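PDB 5U31: CRISPR-associated endonuclease C2c1 from Alicyclobacillus acidoterrestris, which uses a guide RNA to recognise PAM-flanked target DNA and cuts it with a metal-dependent RuvC nuclease domain as part of CRISPR antiviral defence. Local coordinates for residues 1026-1040 and 1087-1100. The protein carries 3 engineered substitutions. Numbering follows the deposited sequence.
Sequences YSNKVFYTNTGVTYY and NRGNWTRQKEFWSM. With nucleotides of chain E.
Chi1 of -74° in Trp1091 and -55° in Phe1031 leaves each CG opposite its own carbonyl carbon, and on the sheet face these side chains already share, the rings are thereby turned so that the phenyl edge meets an indole face. This edge-to-face pair has Phe1031 CE1 3.7 Å from Trp1091 CD1, toward the rim of the indole. Tyr1026 completes the aromatic cluster from the indole edge, its OH in the ring plane and 3.5 Å from Trp1091 CZ2; Leu1000 of strand 999-1006 touches all three side chains. The example illustrates how antiparallel pairing sorts side chains in the Nuc-II domain: strand 1038-1040 runs beside strand 1091-1093, inside a sheet whose outer strand on this side is 1031-1032. Thr1038 and Thr1092 form a non-hydrogen-bonded pair facing the other way, and the Asn1087 amide bridges them in its own plane, ND2 donating to Thr1038 OG1 (2.8 Å) and to Thr1092 OG1 (2.6 Å). Val1037 O accepts at 3.0 Å from N of Arg1093, the N-cap residue of helix 1094-1113. Arg1093 then grips Glu1096 in a side-on salt bridge, NE to OE1 and NH1 to OE2, while Val1037 CG2 packs 3.6 Å from Glu1096 CB. On the same helix, Trp1098 lays an indole face against DG2 of chain E.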
ATOM      1  N   TYR A1026      18.267  27.226 -16.072  1.00 68.10           N
ATOM      2  CA  TYR A1026      18.450  28.316 -15.121  1.00 76.35           C
ATOM      3  C   TYR A1026      19.814  28.324 -14.442  1.00 92.59           C
ATOM      4  O   TYR A1026      20.010  29.093 -13.493  1.00102.64           O
ATOM      5  CB  TYR A1026      17.348  28.274 -14.057  1.00 65.25           C
ATOM      6  CG  TYR A1026      15.945  28.330 -14.620  1.00 57.05           C
ATOM      7  CD1 TYR A1026      15.360  29.542 -14.964  1.00 50.36           C
ATOM      8  CD2 TYR A1026      15.203  27.170 -14.798  1.00 60.78           C
ATOM      9  CE1 TYR A1026      14.076  29.596 -15.479  1.00 57.29           C
ATOM     10  CE2 TYR A1026      13.919  27.212 -15.310  1.00 62.65           C
ATOM     11  CZ  TYR A1026      13.361  28.427 -15.647  1.00 62.89           C
ATOM     12  OH  TYR A1026      12.083  28.467 -16.157  1.00 63.45           O
ATOM     13  N   SER A1027      20.765  27.502 -14.891  1.00 91.22           N
ATOM     14  CA  SER A1027      22.087  27.509 -14.271  1.00 88.22           C
ATOM     15  C   SER A1027      22.767  28.861 -14.453  1.00 93.13           C
ATOM     16  O   SER A1027      23.229  29.476 -13.484  1.00 84.08           O
ATOM     17  CB  SER A1027      22.952  26.393 -14.853  1.00 76.80           C
ATOM     18  OG  SER A1027      23.235  26.637 -16.220  1.00 70.18           O
ATOM     19  N   ASN A1028      22.825  29.345 -15.691  1.00 84.39           N
ATOM     20  CA  ASN A1028      23.482  30.603 -16.018  1.00 91.77           C
ATOM     21  C   ASN A1028      22.617  31.827 -15.730  1.00 94.07           C
ATOM     22  O   ASN A1028      22.958  32.923 -16.189  1.00 99.54           O
ATOM     23  CB  ASN A1028      23.899  30.602 -17.493  1.00 93.85           C
ATOM     24  CG  ASN A1028      22.759  30.208 -18.423  1.00 97.85           C
ATOM     25  OD1 ASN A1028      21.905  29.392 -18.071  1.00101.93           O
ATOM     26  ND2 ASN A1028      22.745  30.788 -19.620  1.00 92.79           N
ATOM     27  N   LYS A1029      21.524  31.677 -14.985  1.00 97.70           N
ATOM     28  CA  LYS A1029      20.545  32.741 -14.824  1.00 78.98           C
ATOM     29  C   LYS A1029      20.280  33.001 -13.347  1.00 69.73           C
ATOM     30  O   LYS A1029      20.458  32.126 -12.495  1.00 67.59           O
ATOM     31  CB  LYS A1029      19.234  32.397 -15.546  1.00 70.59           C
ATOM     32  CG  LYS A1029      19.435  31.892 -16.968  1.00 77.10           C
ATOM     33  CD  LYS A1029      18.631  32.695 -17.974  1.00 83.95           C
ATOM     34  CE  LYS A1029      17.141  32.506 -17.755  1.00 95.71           C
ATOM     35  NZ  LYS A1029      16.341  33.270 -18.749  1.00104.20           N
ATOM     36  N   VAL A1030      19.834  34.224 -13.058  1.00 63.10           N
ATOM     37  CA  VAL A1030      19.614  34.682 -11.692  1.00 61.11           C
ATOM     38  C   VAL A1030      18.474  35.695 -11.715  1.00 61.39           C
ATOM     39  O   VAL A1030      18.213  36.330 -12.740  1.00 70.95           O
ATOM     40  CB  VAL A1030      20.926  35.262 -11.105  1.00 58.46           C
ATOM     41  CG1 VAL A1030      20.892  36.785 -11.047  1.00 55.32           C
ATOM     42  CG2 VAL A1030      21.230  34.644  -9.747  1.00 53.43           C
ATOM     43  N   PHE A1031      17.777  35.834 -10.585  1.00 52.79           N
ATOM     44  CA  PHE A1031      16.539  36.608 -10.512  1.00 52.91           C
ATOM     45  C   PHE A1031      16.698  37.821  -9.603  1.00 54.05           C
ATOM     46  O   PHE A1031      17.167  37.690  -8.468  1.00 63.23           O
ATOM     47  CB  PHE A1031      15.381  35.748 -10.001  1.00 51.58           C
ATOM     48  CG  PHE A1031      15.148  34.504 -10.794  1.00 50.45           C
ATOM     49  CD1 PHE A1031      14.349  34.526 -11.920  1.00 50.26           C
ATOM     50  CD2 PHE A1031      15.717  33.306 -10.406  1.00 49.62           C
ATOM     51  CE1 PHE A1031      14.130  33.380 -12.647  1.00 49.30           C
ATOM     52  CE2 PHE A1031      15.501  32.156 -11.131  1.00 51.70           C
ATOM     53  CZ  PHE A1031      14.706  32.195 -12.255  1.00 50.69           C
ATOM     54  N   TYR A1032      16.267  38.986 -10.084  1.00 54.97           N
ATOM     55  CA  TYR A1032      16.353  40.232  -9.336  1.00 56.18           C
ATOM     56  C   TYR A1032      14.961  40.818  -9.112  1.00 66.80           C
ATOM     57  O   TYR A1032      13.973  40.393  -9.716  1.00 55.28           O
ATOM     58  CB  TYR A1032      17.247  41.253 -10.053  1.00 57.65           C
ATOM     59  CG  TYR A1032      16.651  41.829 -11.320  1.00 58.01           C
ATOM     60  CD1 TYR A1032      16.861  41.218 -12.547  1.00 60.34           C
ATOM     61  CD2 TYR A1032      15.886  42.990 -11.290  1.00 58.80           C
ATOM     62  CE1 TYR A1032      16.323  41.744 -13.711  1.00 58.03           C
ATOM     63  CE2 TYR A1032      15.341  43.518 -12.446  1.00 59.17           C
ATOM     64  CZ  TYR A1032      15.564  42.891 -13.653  1.00 58.79           C
ATOM     65  OH  TYR A1032      15.024  43.409 -14.809  1.00 59.23           O
ATOM     66  N   THR A1033      14.899  41.822  -8.236  1.00 57.07           N
ATOM     67  CA  THR A1033      13.635  42.421  -7.833  1.00 57.12           C
ATOM     68  C   THR A1033      13.814  43.909  -7.586  1.00 65.31           C
ATOM     69  O   THR A1033      14.922  44.401  -7.367  1.00 76.55           O
ATOM     70  CB  THR A1033      13.073  41.792  -6.554  1.00 56.30           C
ATOM     71  OG1 THR A1033      13.828  40.626  -6.219  1.00 85.38           O
ATOM     72  CG2 THR A1033      11.628  41.411  -6.740  1.00 55.35           C
ATOM     73  N   ASN A1034      12.686  44.616  -7.620  1.00 64.67           N
ATOM     74  CA  ASN A1034      12.587  45.976  -7.118  1.00 62.98           C
ATOM     75  C   ASN A1034      11.625  46.102  -5.949  1.00 81.82           C
ATOM     76  O   ASN A1034      11.674  47.112  -5.238  1.00 92.67           O
ATOM     77  CB  ASN A1034      12.131  46.932  -8.233  1.00 65.41           C
ATOM     78  CG  ASN A1034      12.978  46.822  -9.483  1.00 64.97           C
ATOM     79  OD1 ASN A1034      14.206  46.800  -9.416  1.00 70.35           O
ATOM     80  ND2 ASN A1034      12.322  46.750 -10.636  1.00 63.09           N
ATOM     81  N   THR A1035      10.761  45.108  -5.732  1.00 76.06           N
ATOM     82  CA  THR A1035       9.712  45.173  -4.722  1.00 75.38           C
ATOM     83  C   THR A1035       9.670  43.973  -3.791  1.00 66.75           C
ATOM     84  O   THR A1035       9.051  44.070  -2.726  1.00 69.79           O
ATOM     85  CB  THR A1035       8.334  45.312  -5.389  1.00 77.82           C
ATOM     86  OG1 THR A1035       8.166  44.274  -6.364  1.00 86.01           O
ATOM     87  CG2 THR A1035       8.194  46.671  -6.067  1.00 67.32           C
ATOM     88  N   GLY A1036      10.288  42.851  -4.147  1.00 56.52           N
ATOM     89  CA  GLY A1036      10.267  41.670  -3.312  1.00 61.32           C
ATOM     90  C   GLY A1036       9.194  40.662  -3.655  1.00 64.70           C
ATOM     91  O   GLY A1036       9.153  39.594  -3.033  1.00 61.44           O
ATOM     92  N   VAL A1037       8.331  40.962  -4.628  1.00 65.40           N
ATOM     93  CA  VAL A1037       7.229  40.088  -5.000  1.00 58.10           C
ATOM     94  C   VAL A1037       7.384  39.546  -6.416  1.00 52.24           C
ATOM     95  O   VAL A1037       7.144  38.359  -6.658  1.00 51.08           O
ATOM     96  CB  VAL A1037       5.869  40.807  -4.833  1.00 53.15           C
ATOM     97  CG1 VAL A1037       5.852  42.118  -5.598  1.00 65.90           C
ATOM     98  CG2 VAL A1037       4.731  39.928  -5.294  1.00 58.06           C
ATOM     99  N   THR A1038       7.814  40.382  -7.362  1.00 53.09           N
ATOM    100  CA  THR A1038       7.864  40.021  -8.774  1.00 52.76           C
ATOM    101  C   THR A1038       9.307  40.011  -9.254  1.00 53.19           C
ATOM    102  O   THR A1038       9.956  41.061  -9.304  1.00 67.41           O
ATOM    103  CB  THR A1038       7.032  40.989  -9.610  1.00 53.45           C
ATOM    104  OG1 THR A1038       5.666  40.922  -9.186  1.00 53.03           O
ATOM    105  CG2 THR A1038       7.131  40.635 -11.081  1.00 53.22           C
ATOM    106  N   TYR A1039       9.790  38.837  -9.650  1.00 52.27           N
ATOM    107  CA  TYR A1039      11.187  38.625  -9.993  1.00 52.56           C
ATOM    108  C   TYR A1039      11.369  38.520 -11.505  1.00 57.65           C
ATOM    109  O   TYR A1039      10.458  38.114 -12.235  1.00 52.04           O
ATOM    110  CB  TYR A1039      11.719  37.369  -9.289  1.00 51.58           C
ATOM    111  CG  TYR A1039      11.798  37.537  -7.784  1.00 55.03           C
ATOM    112  CD1 TYR A1039      13.018  37.713  -7.144  1.00 65.20           C
ATOM    113  CD2 TYR A1039      10.647  37.560  -7.004  1.00 60.72           C
ATOM    114  CE1 TYR A1039      13.090  37.881  -5.769  1.00 63.21           C
ATOM    115  CE2 TYR A1039      10.709  37.736  -5.632  1.00 55.78           C
ATOM    116  CZ  TYR A1039      11.934  37.897  -5.021  1.00 64.45           C
ATOM    117  OH  TYR A1039      12.006  38.070  -3.657  1.00 62.57           O
ATOM    118  N   TYR A1040      12.562  38.913 -11.966  1.00 57.15           N
ATOM    119  CA  TYR A1040      12.930  38.912 -13.377  1.00 53.80           C
ATOM    120  C   TYR A1040      14.314  38.294 -13.543  1.00 53.81           C
ATOM    121  O   TYR A1040      15.165  38.400 -12.658  1.00 59.47           O
ATOM    122  CB  TYR A1040      12.925  40.333 -13.958  1.00 55.20           C
ATOM    123  CG  TYR A1040      11.693  41.131 -13.613  1.00 55.43           C
ATOM    124  CD1 TYR A1040      10.562  41.068 -14.408  1.00 55.08           C
ATOM    125  CD2 TYR A1040      11.661  41.944 -12.491  1.00 56.05           C
ATOM    126  CE1 TYR A1040       9.432  41.792 -14.097  1.00 55.32           C
ATOM    127  CE2 TYR A1040      10.535  42.672 -12.170  1.00 56.31           C
ATOM    128  CZ  TYR A1040       9.422  42.592 -12.978  1.00 55.93           C
ATOM    129  OH  TYR A1040       8.291  43.317 -12.671  1.00 56.23           O
ATOM    130  N   ASN A1087      -0.203  38.152 -12.794  1.00 49.89           N
ATOM    131  CA  ASN A1087       1.055  38.893 -12.753  1.00 50.64           C
ATOM    132  C   ASN A1087       1.802  38.797 -14.081  1.00 50.84           C
ATOM    133  O   ASN A1087       3.032  38.722 -14.117  1.00 50.97           O
ATOM    134  CB  ASN A1087       1.937  38.428 -11.598  1.00 50.24           C
ATOM    135  CG  ASN A1087       2.886  39.503 -11.141  1.00 51.27           C
ATOM    136  OD1 ASN A1087       2.686  40.679 -11.436  1.00 52.30           O
ATOM    137  ND2 ASN A1087       3.928  39.111 -10.424  1.00 51.07           N
ATOM    138  N   ARG A1088       1.045  38.815 -15.182  1.00 50.95           N
ATOM    139  CA  ARG A1088       1.590  38.729 -16.543  1.00 51.23           C
ATOM    140  C   ARG A1088       2.564  37.568 -16.699  1.00 50.44           C
ATOM    141  O   ARG A1088       3.487  37.620 -17.515  1.00 50.83           O
ATOM    142  CB  ARG A1088       2.254  40.040 -16.962  1.00 52.53           C
ATOM    143  CG  ARG A1088       1.306  41.012 -17.635  1.00 53.39           C
ATOM    144  CD  ARG A1088       2.078  42.106 -18.347  1.00 54.65           C
ATOM    145  NE  ARG A1088       2.994  41.557 -19.341  1.00 54.60           N
ATOM    146  CZ  ARG A1088       2.800  41.621 -20.655  1.00 57.20           C
ATOM    147  NH1 ARG A1088       3.688  41.092 -21.486  1.00 62.89           N
ATOM    148  NH2 ARG A1088       1.724  42.224 -21.139  1.00 55.54           N
ATOM    149  N   GLY A1089       2.363  36.508 -15.919  1.00 49.37           N
ATOM    150  CA  GLY A1089       3.236  35.358 -15.989  1.00 48.59           C
ATOM    151  C   GLY A1089       4.656  35.604 -15.545  1.00 48.94           C
ATOM    152  O   GLY A1089       5.536  34.811 -15.879  1.00 48.54           O
ATOM    153  N   ASN A1090       4.913  36.688 -14.817  1.00 49.73           N
ATOM    154  CA  ASN A1090       6.231  36.922 -14.252  1.00 50.10           C
ATOM    155  C   ASN A1090       6.454  36.024 -13.037  1.00 49.21           C
ATOM    156  O   ASN A1090       5.509  35.552 -12.400  1.00 56.91           O
ATOM    157  CB  ASN A1090       6.402  38.387 -13.848  1.00 51.33           C
ATOM    158  CG  ASN A1090       6.559  39.314 -15.038  1.00 52.38           C
ATOM    159  OD1 ASN A1090       7.544  39.237 -15.773  1.00 52.72           O
ATOM    160  ND2 ASN A1090       5.596  40.215 -15.219  1.00 55.76           N
ATOM    161  N   TRP A1091       7.727  35.790 -12.722  1.00 49.28           N
ATOM    162  CA  TRP A1091       8.077  35.014 -11.537  1.00 48.58           C
ATOM    163  C   TRP A1091       7.649  35.767 -10.286  1.00 49.00           C
ATOM    164  O   TRP A1091       8.065  36.909 -10.067  1.00 50.07           O
ATOM    165  CB  TRP A1091       9.574  34.732 -11.504  1.00 48.75           C
ATOM    166  CG  TRP A1091       9.998  33.711 -12.486  1.00 48.15           C
ATOM    167  CD1 TRP A1091      10.597  33.930 -13.687  1.00 48.69           C
ATOM    168  CD2 TRP A1091       9.846  32.294 -12.363  1.00 46.95           C
ATOM    169  NE1 TRP A1091      10.835  32.736 -14.320  1.00 47.91           N
ATOM    170  CE2 TRP A1091      10.383  31.716 -13.525  1.00 46.83           C
ATOM    171  CE3 TRP A1091       9.309  31.459 -11.379  1.00 46.02           C
ATOM    172  CZ2 TRP A1091      10.401  30.341 -13.731  1.00 45.81           C
ATOM    173  CZ3 TRP A1091       9.327  30.097 -11.583  1.00 45.00           C
ATOM    174  CH2 TRP A1091       9.867  29.550 -12.750  1.00 44.90           C
ATOM    175  N   THR A1092       6.822  35.127  -9.466  1.00 48.21           N
ATOM    176  CA  THR A1092       6.248  35.748  -8.285  1.00 48.57           C
ATOM    177  C   THR A1092       6.536  34.870  -7.077  1.00 47.90           C
ATOM    178  O   THR A1092       6.598  33.643  -7.186  1.00 66.28           O
ATOM    179  CB  THR A1092       4.723  35.957  -8.448  1.00 48.44           C
ATOM    180  OG1 THR A1092       4.461  36.655  -9.671  1.00 49.01           O
ATOM    181  CG2 THR A1092       4.152  36.762  -7.295  1.00 49.02           C
ATOM    182  N   ARG A1093       6.738  35.510  -5.929  1.00 48.52           N
ATOM    183  CA  ARG A1093       6.891  34.766  -4.688  1.00 48.01           C
ATOM    184  C   ARG A1093       5.646  33.934  -4.428  1.00 47.07           C
ATOM    185  O   ARG A1093       4.526  34.370  -4.697  1.00 47.20           O
ATOM    186  CB  ARG A1093       7.137  35.716  -3.521  1.00 49.00           C
ATOM    187  CG  ARG A1093       8.393  35.414  -2.730  1.00 49.15           C
ATOM    188  CD  ARG A1093       8.121  35.454  -1.241  1.00 49.35           C
ATOM    189  NE  ARG A1093       7.314  36.609  -0.862  1.00 61.51           N
ATOM    190  CZ  ARG A1093       7.812  37.810  -0.587  1.00 53.36           C
ATOM    191  NH1 ARG A1093       7.003  38.806  -0.249  1.00 52.29           N
ATOM    192  NH2 ARG A1093       9.121  38.015  -0.657  1.00 52.05           N
ATOM    193  N   GLN A1094       5.851  32.729  -3.892  1.00 46.35           N
ATOM    194  CA  GLN A1094       4.759  31.767  -3.778  1.00 47.16           C
ATOM    195  C   GLN A1094       3.591  32.329  -2.979  1.00 45.58           C
ATOM    196  O   GLN A1094       2.428  32.139  -3.354  1.00 45.25           O
ATOM    197  CB  GLN A1094       5.271  30.480  -3.141  1.00 44.37           C
ATOM    198  CG  GLN A1094       4.196  29.476  -2.804  1.00 57.27           C
ATOM    199  CD  GLN A1094       4.775  28.200  -2.243  1.00 71.49           C
ATOM    200  OE1 GLN A1094       5.959  28.141  -1.910  1.00 52.36           O
ATOM    201  NE2 GLN A1094       3.947  27.162  -2.142  1.00 77.11           N
ATOM    202  N   LYS A1095       3.880  33.028  -1.880  1.00 46.34           N
ATOM    203  CA  LYS A1095       2.818  33.534  -1.015  1.00 53.55           C
ATOM    204  C   LYS A1095       1.902  34.488  -1.772  1.00 58.56           C
ATOM    205  O   LYS A1095       0.688  34.267  -1.866  1.00 53.90           O
ATOM    206  CB  LYS A1095       3.427  34.220   0.210  1.00 54.00           C
ATOM    207  CG  LYS A1095       2.405  34.800   1.178  1.00 61.07           C
ATOM    208  CD  LYS A1095       3.083  35.636   2.259  1.00 73.81           C
ATOM    209  CE  LYS A1095       2.079  36.151   3.276  1.00 76.49           C
ATOM    210  NZ  LYS A1095       1.324  35.038   3.919  1.00 75.01           N
ATOM    211  N   GLU A1096       2.476  35.555  -2.335  1.00 60.38           N
ATOM    212  CA  GLU A1096       1.673  36.536  -3.057  1.00 48.78           C
ATOM    213  C   GLU A1096       1.085  35.958  -4.337  1.00 48.08           C
ATOM    214  O   GLU A1096      -0.001  36.371  -4.754  1.00 48.28           O
ATOM    215  CB  GLU A1096       2.509  37.777  -3.374  1.00 49.92           C
ATOM    216  CG  GLU A1096       2.876  38.622  -2.163  1.00 50.90           C
ATOM    217  CD  GLU A1096       4.044  38.055  -1.381  1.00 63.32           C
ATOM    218  OE1 GLU A1096       4.660  37.083  -1.861  1.00 69.46           O
ATOM    219  OE2 GLU A1096       4.350  38.583  -0.289  1.00 72.62           O
ATOM    220  N   PHE A1097       1.778  35.012  -4.971  1.00 47.32           N
ATOM    221  CA  PHE A1097       1.259  34.405  -6.191  1.00 46.70           C
ATOM    222  C   PHE A1097      -0.104  33.767  -5.949  1.00 46.09           C
ATOM    223  O   PHE A1097      -1.071  34.051  -6.663  1.00 46.24           O
ATOM    224  CB  PHE A1097       2.254  33.377  -6.729  1.00 45.97           C
ATOM    225  CG  PHE A1097       1.819  32.717  -8.008  1.00 45.40           C
ATOM    226  CD1 PHE A1097       2.008  33.343  -9.227  1.00 45.94           C
ATOM    227  CD2 PHE A1097       1.234  31.460  -7.991  1.00 44.40           C
ATOM    228  CE1 PHE A1097       1.615  32.736 -10.401  1.00 45.51           C
ATOM    229  CE2 PHE A1097       0.838  30.850  -9.160  1.00 43.96           C
ATOM    230  CZ  PHE A1097       1.030  31.487 -10.366  1.00 44.52           C
ATOM    231  N   TRP A1098      -0.210  32.917  -4.929  1.00 52.89           N
ATOM    232  CA  TRP A1098      -1.472  32.237  -4.675  1.00 44.93           C
ATOM    233  C   TRP A1098      -2.526  33.135  -4.050  1.00 47.35           C
ATOM    234  O   TRP A1098      -3.692  32.734  -3.988  1.00 59.29           O
ATOM    235  CB  TRP A1098      -1.245  31.015  -3.789  1.00 44.11           C
ATOM    236  CG  TRP A1098      -0.512  29.931  -4.498  1.00 51.69           C
ATOM    237  CD1 TRP A1098       0.748  29.485  -4.238  1.00 43.03           C
ATOM    238  CD2 TRP A1098      -0.992  29.164  -5.609  1.00 48.67           C
ATOM    239  NE1 TRP A1098       1.082  28.482  -5.115  1.00 47.05           N
ATOM    240  CE2 TRP A1098       0.031  28.266  -5.967  1.00 42.04           C
ATOM    241  CE3 TRP A1098      -2.187  29.148  -6.332  1.00 42.62           C
ATOM    242  CZ2 TRP A1098      -0.107  27.364  -7.015  1.00 41.41           C
ATOM    243  CZ3 TRP A1098      -2.319  28.254  -7.368  1.00 42.00           C
ATOM    244  CH2 TRP A1098      -1.286  27.374  -7.703  1.00 41.41           C
ATOM    245  N   SER A1099      -2.162  34.326  -3.581  1.00 46.64           N
ATOM    246  CA  SER A1099      -3.190  35.247  -3.122  1.00 47.41           C
ATOM    247  C   SER A1099      -3.757  36.063  -4.273  1.00 53.74           C
ATOM    248  O   SER A1099      -4.901  36.523  -4.198  1.00 61.03           O
ATOM    249  CB  SER A1099      -2.634  36.165  -2.034  1.00 48.32           C
ATOM    250  OG  SER A1099      -1.578  36.965  -2.535  1.00 66.64           O
HETATM  251  N   MSE A1100      -2.983  36.244  -5.338  1.00 50.34           N
HETATM  252  CA  MSE A1100      -3.481  36.891  -6.542  1.00 50.79           C
HETATM  253  C   MSE A1100      -4.466  35.958  -7.220  1.00 63.43           C
HETATM  254  O   MSE A1100      -5.484  36.397  -7.757  1.00 65.98           O
HETATM  255  CB  MSE A1100      -2.337  37.245  -7.489  1.00 51.08           C
HETATM  256  CG  MSE A1100      -1.359  38.260  -6.922  1.00 82.53           C
HETATM  257 SE   MSE A1100       0.127  38.641  -8.128  1.00 66.87          SE
HETATM  258  CE  MSE A1100       1.140  39.875  -7.004  1.00 80.77           C
TER
ATOM    259  P    DG E   2      -0.828  25.037   2.392  1.00117.44           P
ATOM    260  OP1  DG E   2      -0.445  24.348   3.644  1.00112.92           O
ATOM    261  OP2  DG E   2       0.046  26.107   1.864  1.00105.05           O
ATOM    262  O5'  DG E   2      -1.029  23.907   1.263  1.00109.17           O
ATOM    263  C5'  DG E   2      -1.690  24.216   0.023  1.00103.15           C
ATOM    264  C4'  DG E   2      -0.872  23.770  -1.176  1.00 84.42           C
ATOM    265  O4'  DG E   2      -1.090  24.681  -2.271  1.00 71.40           O
ATOM    266  C3'  DG E   2       0.622  23.816  -0.972  1.00 80.46           C
ATOM    267  O3'  DG E   2       1.254  23.015  -1.939  1.00 71.43           O
ATOM    268  C2'  DG E   2       0.934  25.296  -1.188  1.00 78.90           C
ATOM    269  C1'  DG E   2      -0.149  25.739  -2.186  1.00 69.39           C
ATOM    270  N9   DG E   2      -0.875  26.954  -1.794  1.00 65.72           N
ATOM    271  C8   DG E   2      -2.208  27.210  -2.017  1.00 66.46           C
ATOM    272  N7   DG E   2      -2.604  28.366  -1.567  1.00 69.49           N
ATOM    273  C5   DG E   2      -1.463  28.926  -1.002  1.00 77.81           C
ATOM    274  C6   DG E   2      -1.284  30.178  -0.356  1.00 93.92           C
ATOM    275  O6   DG E   2      -2.129  31.066  -0.151  1.00109.46           O
ATOM    276  N1   DG E   2       0.031  30.357   0.067  1.00 75.93           N
ATOM    277  C2   DG E   2       1.044  29.447  -0.109  1.00 74.58           C
ATOM    278  N2   DG E   2       2.247  29.798   0.368  1.00 83.23           N
ATOM    279  N3   DG E   2       0.894  28.273  -0.713  1.00 61.75           N
ATOM    280  C4   DG E   2      -0.384  28.075  -1.134  1.00 67.62           C
TER